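Local coordinates for protein Two-component sensor histidine kinase (Nostoc sp., PDB 3OLO) that probably senses a signal through its PAS domain and passes it on by ATP-dependent histidine autophosphorylation in a two-component pathway, at residues Y37-D40 against A41-R44; L67-W70 against E71-R74; Y85-Q88 against S89-F93; F14-Y17 against L18-A22. One frame throughout, in Å; residues are numbered along the deposited sequence.

Interaction 1. Residues Y37-D40 against A41-R44; sequences YVND and ATCR
N39 turns its carboxamide oxygen back over the start of helix 40-46, where OD1 accepts from the backbone N of T42 at 3.0 Å (N-H...O 152°). The approach is tilted from the carbonyl plane of the amide. With chi1 at 79°, CG of N39 sits between its own backbone N and carbonyl carbon, which folds the short side chain over the N-H groups of the first turn. Asparagine suits this N-cap because its two amide ends do different work: OD1 takes the helix N-H and also the backbone N of S26, while ND2 donates to the carbonyls of I19 and E24. The T42 hydroxyl lies 3.1 Å from N39 OD1, its side chain crossing that of N39 at about a right angle. T42 keeps OG1 beside its own backbone N (chi1 -68°), and this puts the methyl CG2 on the other branch, 4.0 Å from V38 CG1. The second methyl of V38, CG2, reaches C43 SG at 3.8 Å, so the last strand residue makes apolar contacts with T42 and C43 of the helix. C43 N then bonds to N39 O at 3.3 Å, and R44 N to D40 O at 3.0 Å, while D40 OD1 forms a salt bridge with R50. This is an Asn N-cap, the motif that starts a helix, here at the passage from strand 35-38 to helix 40-46 of the PAS fold.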
ATOM      1  N   TYR A  37      -4.106  -3.550  11.820  1.00 29.36           N
ATOM      2  CA  TYR A  37      -3.377  -4.104  10.702  1.00 27.27           C
ATOM      3  C   TYR A  37      -2.096  -3.305  10.543  1.00 27.39           C
ATOM      4  O   TYR A  37      -2.120  -2.086  10.621  1.00 31.92           O
ATOM      5  CB  TYR A  37      -4.222  -4.024   9.422  1.00 26.67           C
ATOM      6  CG  TYR A  37      -3.527  -4.652   8.251  1.00 32.16           C
ATOM      7  CD1 TYR A  37      -2.569  -3.953   7.533  1.00 32.92           C
ATOM      8  CD2 TYR A  37      -3.794  -5.962   7.885  1.00 33.64           C
ATOM      9  CE1 TYR A  37      -1.908  -4.540   6.461  1.00 27.68           C
ATOM     10  CE2 TYR A  37      -3.144  -6.549   6.819  1.00 28.73           C
ATOM     11  CZ  TYR A  37      -2.200  -5.838   6.117  1.00 28.21           C
ATOM     12  OH  TYR A  37      -1.542  -6.433   5.071  1.00 32.69           O
ATOM     13  N   VAL A  38      -0.974  -3.984  10.338  1.00 26.21           N
ATOM     14  CA  VAL A  38       0.302  -3.304  10.129  1.00 23.58           C
ATOM     15  C   VAL A  38       1.008  -3.958   8.970  1.00 23.73           C
ATOM     16  O   VAL A  38       0.927  -5.175   8.832  1.00 29.03           O
ATOM     17  CB  VAL A  38       1.234  -3.396  11.382  1.00 29.07           C
ATOM     18  CG1 VAL A  38       0.656  -2.604  12.530  1.00 22.59           C
ATOM     19  CG2 VAL A  38       1.468  -4.866  11.801  1.00 22.87           C
ATOM     20  N   ASN A  39       1.699  -3.165   8.143  1.00 28.78           N
ATOM     21  CA  ASN A  39       2.520  -3.726   7.068  1.00 35.54           C
ATOM     22  C   ASN A  39       3.956  -3.955   7.533  1.00 34.19           C
ATOM     23  O   ASN A  39       4.364  -3.449   8.574  1.00 31.83           O
ATOM     24  CB  ASN A  39       2.458  -2.874   5.781  1.00 31.12           C
ATOM     25  CG  ASN A  39       3.350  -1.632   5.822  1.00 30.67           C
ATOM     26  OD1 ASN A  39       3.777  -1.183   6.878  1.00 28.45           O
ATOM     27  ND2 ASN A  39       3.609  -1.056   4.646  1.00 27.81           N
ATOM     28  N   ASP A  40       4.707  -4.745   6.770  1.00 29.69           N
ATOM     29  CA  ASP A  40       6.071  -5.102   7.145  1.00 32.43           C
ATOM     30  C   ASP A  40       6.933  -3.870   7.473  1.00 29.37           C
ATOM     31  O   ASP A  40       7.705  -3.890   8.431  1.00 29.15           O
ATOM     32  CB  ASP A  40       6.731  -5.936   6.035  1.00 35.23           C
ATOM     33  CG  ASP A  40       6.060  -7.299   5.826  1.00 37.69           C
ATOM     34  OD1 ASP A  40       5.221  -7.711   6.651  1.00 36.70           O
ATOM     35  OD2 ASP A  40       6.385  -7.975   4.831  1.00 39.99           O
ATOM     36  N   ALA A  41       6.810  -2.798   6.692  1.00 23.44           N
ATOM     37  CA  ALA A  41       7.613  -1.599   6.945  1.00 22.30           C
ATOM     38  C   ALA A  41       7.333  -1.013   8.342  1.00 26.88           C
ATOM     39  O   ALA A  41       8.241  -0.501   8.996  1.00 25.61           O
ATOM     40  CB  ALA A  41       7.390  -0.536   5.849  1.00 23.86           C
ATOM     41  N   THR A  42       6.085  -1.089   8.801  1.00 24.08           N
ATOM     42  CA  THR A  42       5.749  -0.664  10.161  1.00 24.55           C
ATOM     43  C   THR A  42       6.420  -1.533  11.241  1.00 25.21           C
ATOM     44  O   THR A  42       6.886  -1.022  12.253  1.00 27.30           O
ATOM     45  CB  THR A  42       4.224  -0.688  10.392  1.00 29.16           C
ATOM     46  OG1 THR A  42       3.609   0.322   9.594  1.00 31.05           O
ATOM     47  CG2 THR A  42       3.892  -0.415  11.859  1.00 23.10           C
ATOM     48  N   CYS A  43       6.450  -2.844  11.037  1.00 22.54           N
ATOM     49  CA  CYS A  43       7.160  -3.720  11.963  1.00 25.26           C
ATOM     50  C   CYS A  43       8.639  -3.339  12.000  1.00 24.46           C
ATOM     51  O   CYS A  43       9.217  -3.197  13.069  1.00 24.26           O
ATOM     52  CB  CYS A  43       6.971  -5.179  11.564  1.00 25.70           C
ATOM     53  SG  CYS A  43       5.222  -5.618  11.449  1.00 30.19           S
ATOM     54  N   ARG A  44       9.238  -3.117  10.835  1.00 21.99           N
ATOM     55  CA  ARG A  44      10.641  -2.736  10.784  1.00 28.38           C
ATOM     56  C   ARG A  44      10.907  -1.421  11.528  1.00 31.81           C
ATOM     57  O   ARG A  44      11.871  -1.306  12.281  1.00 27.39           O
ATOM     58  CB  ARG A  44      11.121  -2.607   9.336  1.00 33.34           C
ATOM     59  CG  ARG A  44      12.586  -2.161   9.253  1.00 42.54           C
ATOM     60  CD  ARG A  44      12.922  -1.409   7.976  1.00 45.43           C
ATOM     61  NE  ARG A  44      14.139  -0.613   8.162  1.00 53.03           N
ATOM     62  CZ  ARG A  44      14.171   0.657   8.574  1.00 51.21           C
ATOM     63  NH1 ARG A  44      13.042   1.324   8.841  1.00 38.75           N
ATOM     64  NH2 ARG A  44      15.345   1.270   8.711  1.00 47.91           N
TER

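Interaction 2. Residues L67-W70 against E71-R74; sequences LHDW and EEIR
E72 N donates to D69 OD1 at 3.1 Å and almost straight (170°), although it comes from above the carboxylate plane. This is the N-cap bond of helix 70-76. Aspartate suits the position, since its negative charge probably also interacts well with the positive end of the helix dipole. CG of D69 stands anti to the backbone N (chi1 -178°), which brings OD1 to the N-H of E72. Backbone bonds continue the helix, from I73 N to D69 O and from R74 N to W70 O, both 2.9 Å. Charge works the other way at the outer oxygens: D69 OD2 and E72 OE2 lie 3.3 Å apart, their carboxylate planes 72° apart, a proximity that would probably raise the proton affinity of one of them. Apolar packing joins W70 and I73, with CE3 of the indole 4.0 Å from I73 CG1, an oblique approach. W70 NE1 donates to the carbonyl of F65, and its ring meets those of W33 and F65; I73 packs on Y79 of strand 78-86, and H68 on T83 of the same strand, so that the helix start is set against the edge strand that follows it.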
ATOM      1  N   LEU A  67      -0.133  14.510  23.842  1.00 46.18           N
ATOM      2  CA  LEU A  67       0.012  15.905  23.440  1.00 51.95           C
ATOM      3  C   LEU A  67      -0.935  16.303  22.307  1.00 50.21           C
ATOM      4  O   LEU A  67      -1.264  17.476  22.166  1.00 49.40           O
ATOM      5  CB  LEU A  67       1.454  16.186  23.021  1.00 56.96           C
ATOM      6  CG  LEU A  67       2.417  16.573  24.144  1.00 62.69           C
ATOM      7  CD1 LEU A  67       2.160  15.777  25.423  1.00 72.48           C
ATOM      8  CD2 LEU A  67       3.851  16.397  23.665  1.00 58.48           C
ATOM      9  N   HIS A  68      -1.363  15.335  21.498  1.00 51.71           N
ATOM     10  CA  HIS A  68      -2.200  15.621  20.332  1.00 47.24           C
ATOM     11  C   HIS A  68      -3.632  15.942  20.730  1.00 48.43           C
ATOM     12  O   HIS A  68      -4.183  15.330  21.640  1.00 56.39           O
ATOM     13  CB  HIS A  68      -2.219  14.424  19.385  1.00 46.09           C
ATOM     14  CG  HIS A  68      -0.864  13.870  19.090  1.00 44.12           C
ATOM     15  ND1 HIS A  68       0.257  14.668  18.990  1.00 45.35           N
ATOM     16  CD2 HIS A  68      -0.441  12.601  18.888  1.00 42.37           C
ATOM     17  CE1 HIS A  68       1.308  13.911  18.732  1.00 47.11           C
ATOM     18  NE2 HIS A  68       0.911  12.653  18.662  1.00 41.53           N
ATOM     19  N   ASP A  69      -4.238  16.897  20.039  1.00 39.15           N
ATOM     20  CA  ASP A  69      -5.630  17.220  20.278  1.00 43.24           C
ATOM     21  C   ASP A  69      -6.466  16.277  19.425  1.00 48.37           C
ATOM     22  O   ASP A  69      -7.001  16.663  18.380  1.00 44.04           O
ATOM     23  CB  ASP A  69      -5.917  18.674  19.925  1.00 54.99           C
ATOM     24  CG  ASP A  69      -7.354  19.068  20.206  1.00 63.79           C
ATOM     25  OD1 ASP A  69      -8.218  18.169  20.299  1.00 63.62           O
ATOM     26  OD2 ASP A  69      -7.617  20.279  20.328  1.00 70.21           O
ATOM     27  N   TRP A  70      -6.563  15.035  19.889  1.00 64.22           N
ATOM     28  CA  TRP A  70      -7.187  13.962  19.127  1.00 61.48           C
ATOM     29  C   TRP A  70      -8.591  14.308  18.657  1.00 66.80           C
ATOM     30  O   TRP A  70      -8.948  14.015  17.521  1.00 60.73           O
ATOM     31  CB  TRP A  70      -7.216  12.674  19.951  1.00 60.37           C
ATOM     32  CG  TRP A  70      -5.872  12.055  20.076  1.00 60.94           C
ATOM     33  CD1 TRP A  70      -5.132  11.915  21.213  1.00 64.26           C
ATOM     34  CD2 TRP A  70      -5.090  11.506  19.014  1.00 61.55           C
ATOM     35  NE1 TRP A  70      -3.938  11.302  20.924  1.00 69.13           N
ATOM     36  CE2 TRP A  70      -3.887  11.043  19.579  1.00 69.65           C
ATOM     37  CE3 TRP A  70      -5.290  11.360  17.638  1.00 59.35           C
ATOM     38  CZ2 TRP A  70      -2.889  10.438  18.818  1.00 74.62           C
ATOM     39  CZ3 TRP A  70      -4.301  10.761  16.883  1.00 62.79           C
ATOM     40  CH2 TRP A  70      -3.113  10.310  17.474  1.00 65.87           C
ATOM     41  N   GLU A  71      -9.391  14.917  19.526  1.00 87.33           N
ATOM     42  CA  GLU A  71     -10.745  15.296  19.143  1.00 95.78           C
ATOM     43  C   GLU A  71     -10.707  16.100  17.853  1.00 85.48           C
ATOM     44  O   GLU A  71     -11.369  15.756  16.875  1.00 85.60           O
ATOM     45  CB  GLU A  71     -11.409  16.124  20.234  1.00103.98           C
ATOM     46  CG  GLU A  71     -12.783  16.633  19.831  1.00110.28           C
ATOM     47  CD  GLU A  71     -13.893  16.071  20.695  1.00114.15           C
ATOM     48  OE1 GLU A  71     -13.587  15.322  21.648  1.00116.10           O
ATOM     49  OE2 GLU A  71     -15.073  16.380  20.417  1.00108.74           O
ATOM     50  N   GLU A  72      -9.930  17.174  17.864  1.00 72.13           N
ATOM     51  CA  GLU A  72      -9.760  18.001  16.679  1.00 71.98           C
ATOM     52  C   GLU A  72      -9.194  17.199  15.506  1.00 62.70           C
ATOM     53  O   GLU A  72      -9.555  17.437  14.358  1.00 59.64           O
ATOM     54  CB  GLU A  72      -8.851  19.186  16.990  1.00 74.90           C
ATOM     55  CG  GLU A  72      -8.145  19.745  15.772  1.00 82.29           C
ATOM     56  CD  GLU A  72      -7.415  21.036  16.070  1.00 95.14           C
ATOM     57  OE1 GLU A  72      -6.899  21.658  15.117  1.00100.63           O
ATOM     58  OE2 GLU A  72      -7.361  21.431  17.256  1.00 97.21           O
ATOM     59  N   ILE A  73      -8.307  16.252  15.790  1.00 54.53           N
ATOM     60  CA  ILE A  73      -7.752  15.400  14.739  1.00 60.43           C
ATOM     61  C   ILE A  73      -8.878  14.676  13.997  1.00 64.65           C
ATOM     62  O   ILE A  73      -8.953  14.712  12.770  1.00 66.50           O
ATOM     63  CB  ILE A  73      -6.769  14.340  15.301  1.00 57.05           C
ATOM     64  CG1 ILE A  73      -5.527  15.005  15.916  1.00 64.50           C
ATOM     65  CG2 ILE A  73      -6.376  13.339  14.214  1.00 54.16           C
ATOM     66  CD1 ILE A  73      -5.050  16.243  15.187  1.00 69.37           C
ATOM     67  N   ARG A  74      -9.757  14.029  14.755  1.00 66.74           N
ATOM     68  CA  ARG A  74     -10.848  13.247  14.191  1.00 66.87           C
ATOM     69  C   ARG A  74     -11.746  14.100  13.312  1.00 73.65           C
ATOM     70  O   ARG A  74     -12.122  13.693  12.212  1.00 85.57           O
ATOM     71  CB  ARG A  74     -11.669  12.622  15.313  1.00 67.94           C
ATOM     72  CG  ARG A  74     -10.909  11.576  16.100  1.00 68.12           C
ATOM     73  CD  ARG A  74     -11.631  11.200  17.376  1.00 73.99           C
ATOM     74  NE  ARG A  74     -11.515   9.771  17.647  1.00 85.75           N
ATOM     75  CZ  ARG A  74     -11.500   9.231  18.859  1.00 91.74           C
ATOM     76  NH1 ARG A  74     -11.587   9.995  19.942  1.00 98.62           N
ATOM     77  NH2 ARG A  74     -11.392   7.919  18.990  1.00 88.34           N
TER

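Interaction 3. Residues Y85-Q88 against S89-F93; sequences YRSQ and SGRIF
F93 offers a face of its ring to CB of Y85, its cross-strand partner in a tight hairpin. From CB, the F93 side chain takes the position between its backbone N and carbonyl carbon (chi1 52°), which bends the ring back across the partner strand. CG lies 4.1 Å from Y85 O; CD1, farther out, comes to 3.6 Å from the same oxygen, which stands over a face of the ring. CE1 meets S87 CB at 3.9 Å, the serine carbon lying at the ring edge near its plane. CE2 and the tip CZ both reach Y85 CB, with CZ the nearer at 3.7 Å, a CH-pi contact over the face. A flat apolar ring suits this place, as M45 of helix 40-46 packs against it too. These residues belong to the antiparallel beta hairpin of strands 78-86 and 92-104 in the PAS sheet: Y85 and F93 form a hydrogen-bonded pair, R86 and I92 a non-hydrogen-bonded one, and S87 to G90 is a type I turn closed by G90 N donating to S87 O at 2.8 Å. Glycine fits the fourth position because its positive phi of 88° would jam a side chain against the preceding carbonyl. S87 OG accepts from R91 N at 3.0 Å and also bonds to E47, which forms a salt bridge with R91. In one of two R86 conformers, a doubtful placement, the side chain runs along that of I92.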
ATOM      1  N   TYR A  85       8.272   8.717  17.798  1.00 29.06           N
ATOM      2  CA  TYR A  85       8.019   7.321  18.122  1.00 28.26           C
ATOM      3  C   TYR A  85       9.162   6.720  18.926  1.00 33.43           C
ATOM      4  O   TYR A  85      10.319   7.108  18.756  1.00 36.95           O
ATOM      5  CB  TYR A  85       7.895   6.502  16.840  1.00 23.37           C
ATOM      6  CG  TYR A  85       6.563   6.594  16.124  1.00 23.73           C
ATOM      7  CD1 TYR A  85       5.569   7.476  16.534  1.00 28.71           C
ATOM      8  CD2 TYR A  85       6.298   5.771  15.040  1.00 27.51           C
ATOM      9  CE1 TYR A  85       4.344   7.543  15.862  1.00 26.05           C
ATOM     10  CE2 TYR A  85       5.084   5.822  14.375  1.00 29.54           C
ATOM     11  CZ  TYR A  85       4.110   6.706  14.790  1.00 29.62           C
ATOM     12  OH  TYR A  85       2.905   6.752  14.112  1.00 29.88           O
ATOM     13  N   ARG A  86       8.838   5.777  19.808  0.51 35.17           N
ATOM     14  CA  ARG A  86       9.853   4.974  20.470  0.51 34.69           C
ATOM     15  C   ARG A  86       9.739   3.547  19.983  0.51 32.41           C
ATOM     16  O   ARG A  86       8.658   2.955  20.012  0.51 28.47           O
ATOM     17  CB  ARG A  86       9.708   5.000  21.987  0.51 36.32           C
ATOM     18  CG  ARG A  86      10.731   4.109  22.683  0.51 35.18           C
ATOM     19  CD  ARG A  86      10.490   4.007  24.173  0.51 35.66           C
ATOM     20  NE  ARG A  86      10.637   5.295  24.843  0.51 41.73           N
ATOM     21  CZ  ARG A  86       9.652   5.959  25.439  0.51 40.85           C
ATOM     22  NH1 ARG A  86       8.421   5.461  25.469  0.51 44.70           N
ATOM     23  NH2 ARG A  86       9.905   7.123  26.027  0.51 37.28           N
ATOM     24  N   SER A  87      10.860   2.999  19.532  1.00 28.94           N
ATOM     25  CA  SER A  87      10.877   1.660  18.973  1.00 26.26           C
ATOM     26  C   SER A  87      11.149   0.662  20.087  1.00 25.12           C
ATOM     27  O   SER A  87      11.505   1.047  21.199  1.00 29.47           O
ATOM     28  CB  SER A  87      11.944   1.546  17.895  1.00 24.99           C
ATOM     29  OG  SER A  87      13.234   1.689  18.453  1.00 27.27           O
ATOM     30  N   GLN A  88      10.995  -0.617  19.781  1.00 28.49           N
ATOM     31  CA  GLN A  88      11.177  -1.639  20.789  1.00 27.07           C
ATOM     32  C   GLN A  88      12.579  -1.606  21.412  1.00 34.13           C
ATOM     33  O   GLN A  88      12.729  -1.847  22.608  1.00 32.07           O
ATOM     34  CB  GLN A  88      10.875  -3.023  20.225  1.00 20.26           C
ATOM     35  CG  GLN A  88      11.129  -4.091  21.281  1.00 30.91           C
ATOM     36  CD  GLN A  88      10.333  -5.349  21.073  1.00 27.95           C
ATOM     37  OE1 GLN A  88       9.804  -5.909  22.023  1.00 27.66           O
ATOM     38  NE2 GLN A  88      10.255  -5.815  19.827  1.00 22.04           N
ATOM     39  N   SER A  89      13.611  -1.297  20.631  1.00 28.35           N
ATOM     40  CA  SER A  89      14.956  -1.230  21.208  1.00 27.95           C
ATOM     41  C   SER A  89      15.253   0.124  21.864  1.00 32.47           C
ATOM     42  O   SER A  89      16.385   0.403  22.255  1.00 34.48           O
ATOM     43  CB  SER A  89      16.009  -1.547  20.151  1.00 33.82           C
ATOM     44  OG  SER A  89      16.110  -0.503  19.211  1.00 34.88           O
ATOM     45  N   GLY A  90      14.236   0.966  21.977  1.00 36.46           N
ATOM     46  CA  GLY A  90      14.374   2.221  22.691  1.00 34.77           C
ATOM     47  C   GLY A  90      14.859   3.380  21.841  1.00 36.36           C
ATOM     48  O   GLY A  90      15.297   4.387  22.376  1.00 36.64           O
ATOM     49  N   ARG A  91      14.796   3.256  20.520  1.00 36.19           N
ATOM     50  CA  ARG A  91      15.139   4.390  19.670  1.00 37.73           C
ATOM     51  C   ARG A  91      14.000   5.391  19.743  1.00 37.53           C
ATOM     52  O   ARG A  91      12.829   5.012  19.703  1.00 31.77           O
ATOM     53  CB  ARG A  91      15.362   3.967  18.219  1.00 36.67           C
ATOM     54  CG  ARG A  91      16.403   2.869  18.027  1.00 50.79           C
ATOM     55  CD  ARG A  91      16.313   2.288  16.610  1.00 62.97           C
ATOM     56  NE  ARG A  91      17.207   1.149  16.388  1.00 52.85           N
ATOM     57  CZ  ARG A  91      18.470   1.256  15.990  1.00 56.40           C
ATOM     58  NH1 ARG A  91      19.006   2.452  15.783  1.00 56.35           N
ATOM     59  NH2 ARG A  91      19.208   0.170  15.808  1.00 60.15           N
ATOM     60  N   ILE A  92      14.352   6.664  19.883  1.00 33.55           N
ATOM     61  CA  ILE A  92      13.389   7.749  19.797  1.00 38.71           C
ATOM     62  C   ILE A  92      13.664   8.499  18.499  1.00 36.50           C
ATOM     63  O   ILE A  92      14.781   8.961  18.273  1.00 37.29           O
ATOM     64  CB  ILE A  92      13.549   8.741  20.958  1.00 45.04           C
ATOM     65  CG1 ILE A  92      13.515   8.013  22.311  1.00 48.39           C
ATOM     66  CG2 ILE A  92      12.475   9.822  20.881  1.00 42.01           C
ATOM     67  CD1 ILE A  92      12.150   7.528  22.726  1.00 49.39           C
ATOM     68  N   PHE A  93      12.658   8.627  17.645  1.00 33.07           N
ATOM     69  CA  PHE A  93      12.854   9.305  16.371  1.00 37.89           C
ATOM     70  C   PHE A  93      11.612  10.090  15.947  1.00 39.63           C
ATOM     71  O   PHE A  93      10.484   9.726  16.287  1.00 34.65           O
ATOM     72  CB  PHE A  93      13.268   8.295  15.287  1.00 34.35           C
ATOM     73  CG  PHE A  93      12.347   7.104  15.170  1.00 33.51           C
ATOM     74  CD1 PHE A  93      12.451   6.040  16.058  1.00 31.75           C
ATOM     75  CD2 PHE A  93      11.385   7.046  14.166  1.00 28.35           C
ATOM     76  CE1 PHE A  93      11.615   4.943  15.954  1.00 27.52           C
ATOM     77  CE2 PHE A  93      10.547   5.952  14.051  1.00 34.83           C
ATOM     78  CZ  PHE A  93      10.656   4.896  14.944  1.00 26.89           C
TER
HETATM   79  O   HOH W   1      13.870   5.012  25.193  1.00 47.50           O

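Interaction 4. Residues F14-Y17 against L18-A22; sequences FAHY and LINNA
H16 O is gripped twice by N20, by the backbone N at 3.2 Å and by the amide ND2 at 2.8 Å, the second bond weak because its N-H points well off the line (117°). This is the C-terminal end of helix 8-21, the helix that precedes the PAS sheet, where the amides of N20 and N21 add a second donor to carbonyls that the backbone also reaches. Next along, Y17 O receives N21 ND2 at 2.9 Å, nearly in the plane of that amide, while the bond from N21 N is weak. Asparagine suits both places, since its side chain is short enough to turn back on a carbonyl one turn earlier and still carries an N-H donor. N20 keeps CG beside its own backbone N (chi1 -78°), which brings ND2 within bonding distance of H16 O and above one face of the H16 imidazole, 3.2 Å from CE1, toward the rim; amide and ring planes stand 78° apart. The amide oxygen of N20 accepts from D40 N, and H16 ND1 bonds to Y37 OH, so the helix end is tied to strand 35-38 and to the start of helix 40-46. Upstream the regular pattern holds, with L18 N on F14 O and I19 N on A15 O. F14 and Y17 turn their rings to F109 of the second subunit, and L18 packs on C28 there, aromatic and aliphatic groups that suit a dimer face. On I19, the methyl CG2 lies 3.5 Å from H16 O.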
ATOM      1  N   PHE A  14      -4.704  -9.579  -2.632  1.00 37.61           N
ATOM      2  CA  PHE A  14      -3.750  -8.887  -3.488  1.00 36.14           C
ATOM      3  C   PHE A  14      -3.284  -7.595  -2.818  1.00 35.78           C
ATOM      4  O   PHE A  14      -2.107  -7.254  -2.870  1.00 28.97           O
ATOM      5  CB  PHE A  14      -4.355  -8.596  -4.867  1.00 39.98           C
ATOM      6  CG  PHE A  14      -4.529  -9.821  -5.718  1.00 35.48           C
ATOM      7  CD1 PHE A  14      -3.442 -10.623  -6.021  1.00 41.04           C
ATOM      8  CD2 PHE A  14      -5.769 -10.181  -6.196  1.00 35.68           C
ATOM      9  CE1 PHE A  14      -3.591 -11.760  -6.798  1.00 41.07           C
ATOM     10  CE2 PHE A  14      -5.929 -11.319  -6.975  1.00 40.21           C
ATOM     11  CZ  PHE A  14      -4.838 -12.108  -7.274  1.00 38.14           C
ATOM     12  N   ALA A  15      -4.208  -6.877  -2.190  1.00 26.06           N
ATOM     13  CA  ALA A  15      -3.863  -5.634  -1.508  1.00 31.97           C
ATOM     14  C   ALA A  15      -2.925  -5.913  -0.326  1.00 31.33           C
ATOM     15  O   ALA A  15      -2.084  -5.089   0.020  1.00 27.52           O
ATOM     16  CB  ALA A  15      -5.112  -4.949  -1.025  1.00 22.55           C
ATOM     17  N   HIS A  16      -3.098  -7.077   0.287  1.00 31.34           N
ATOM     18  CA  HIS A  16      -2.268  -7.516   1.406  1.00 29.74           C
ATOM     19  C   HIS A  16      -0.820  -7.620   0.952  1.00 29.81           C
ATOM     20  O   HIS A  16       0.089  -7.074   1.579  1.00 31.94           O
ATOM     21  CB  HIS A  16      -2.784  -8.862   1.913  1.00 29.10           C
ATOM     22  CG  HIS A  16      -1.871  -9.545   2.878  1.00 40.72           C
ATOM     23  ND1 HIS A  16      -1.769  -9.169   4.203  1.00 37.21           N
ATOM     24  CD2 HIS A  16      -1.021 -10.585   2.717  1.00 42.16           C
ATOM     25  CE1 HIS A  16      -0.895  -9.952   4.812  1.00 39.04           C
ATOM     26  NE2 HIS A  16      -0.428 -10.817   3.933  1.00 42.59           N
ATOM     27  N   TYR A  17      -0.614  -8.316  -0.154  1.00 26.99           N
ATOM     28  CA  TYR A  17       0.719  -8.487  -0.717  1.00 30.31           C
ATOM     29  C   TYR A  17       1.334  -7.162  -1.151  1.00 30.98           C
ATOM     30  O   TYR A  17       2.501  -6.897  -0.893  1.00 35.96           O
ATOM     31  CB  TYR A  17       0.646  -9.442  -1.902  1.00 36.91           C
ATOM     32  CG  TYR A  17       0.398 -10.867  -1.484  1.00 36.71           C
ATOM     33  CD1 TYR A  17       1.356 -11.570  -0.767  1.00 43.75           C
ATOM     34  CD2 TYR A  17      -0.784 -11.512  -1.801  1.00 42.63           C
ATOM     35  CE1 TYR A  17       1.140 -12.875  -0.375  1.00 46.74           C
ATOM     36  CE2 TYR A  17      -1.010 -12.821  -1.411  1.00 43.37           C
ATOM     37  CZ  TYR A  17      -0.043 -13.495  -0.701  1.00 45.52           C
ATOM     38  OH  TYR A  17      -0.250 -14.797  -0.314  1.00 53.95           O
ATOM     39  N   LEU A  18       0.541  -6.327  -1.808  1.00 22.84           N
ATOM     40  CA  LEU A  18       0.996  -4.999  -2.217  1.00 25.65           C
ATOM     41  C   LEU A  18       1.440  -4.139  -1.039  1.00 23.69           C
ATOM     42  O   LEU A  18       2.540  -3.587  -1.045  1.00 28.38           O
ATOM     43  CB  LEU A  18      -0.125  -4.253  -2.959  1.00 29.24           C
ATOM     44  CG  LEU A  18      -0.245  -4.539  -4.450  1.00 29.42           C
ATOM     45  CD1 LEU A  18      -1.565  -4.019  -4.998  1.00 24.14           C
ATOM     46  CD2 LEU A  18       0.943  -3.937  -5.201  1.00 26.69           C
ATOM     47  N   ILE A  19       0.594  -3.989  -0.026  1.00 23.97           N
ATOM     48  CA  ILE A  19       0.922  -3.028   1.031  1.00 24.60           C
ATOM     49  C   ILE A  19       2.111  -3.522   1.848  1.00 24.08           C
ATOM     50  O   ILE A  19       2.840  -2.735   2.426  1.00 26.86           O
ATOM     51  CB  ILE A  19      -0.258  -2.742   1.976  1.00 24.70           C
ATOM     52  CG1 ILE A  19       0.002  -1.449   2.760  1.00 22.65           C
ATOM     53  CG2 ILE A  19      -0.476  -3.892   2.915  1.00 21.23           C
ATOM     54  CD1 ILE A  19      -0.070  -0.177   1.880  1.00 21.38           C
ATOM     55  N   ASN A  20       2.311  -4.829   1.893  1.00 23.12           N
ATOM     56  CA  ASN A  20       3.428  -5.367   2.647  1.00 23.67           C
ATOM     57  C   ASN A  20       4.727  -5.270   1.888  1.00 28.39           C
ATOM     58  O   ASN A  20       5.789  -5.376   2.469  1.00 29.59           O
ATOM     59  CB  ASN A  20       3.131  -6.791   3.078  1.00 22.34           C
ATOM     60  CG  ASN A  20       2.212  -6.818   4.257  1.00 27.93           C
ATOM     61  OD1 ASN A  20       2.456  -6.133   5.251  1.00 36.77           O
ATOM     62  ND2 ASN A  20       1.130  -7.560   4.151  1.00 35.52           N
ATOM     63  N   ASN A  21       4.640  -5.041   0.585  1.00 28.26           N
ATOM     64  CA  ASN A  21       5.842  -4.802  -0.188  1.00 32.10           C
ATOM     65  C   ASN A  21       6.137  -3.322  -0.334  1.00 32.47           C
ATOM     66  O   ASN A  21       7.220  -2.944  -0.769  1.00 34.97           O
ATOM     67  CB  ASN A  21       5.757  -5.502  -1.541  1.00 32.92           C
ATOM     68  CG  ASN A  21       6.157  -6.961  -1.442  1.00 49.60           C
ATOM     69  OD1 ASN A  21       7.341  -7.275  -1.356  1.00 51.28           O
ATOM     70  ND2 ASN A  21       5.174  -7.854  -1.403  1.00 52.23           N
ATOM     71  N   ALA A  22       5.186  -2.480   0.054  1.00 29.97           N
ATOM     72  CA  ALA A  22       5.416  -1.044   0.019  1.00 33.93           C
ATOM     73  C   ALA A  22       6.501  -0.647   1.019  1.00 38.83           C
ATOM     74  O   ALA A  22       6.507  -1.075   2.170  1.00 39.40           O
ATOM     75  CB  ALA A  22       4.141  -0.289   0.309  1.00 32.54           C
TER

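Overall arrangement
From the N terminus, interaction 4 comes first, at the end of helix 8-21; interaction 1 follows after strand 25-29 and turns strand 35-38 into helix 40-46. The two touch directly, joining the end of helix 8-21 to the start of helix 40-46. Interaction 2 begins helix 70-76, on the other side of the chain's centre, its centre about 24 Å from that of interaction 1. Strand 78-86 then leads to interaction 3, which closes the hairpin into strand 92-104. All four are in series, each closing before the next opens, so none nest or cross. Interactions 1 and 3 both reach the five-stranded sheet, on its strands 35-38, 78-86 and 92-104.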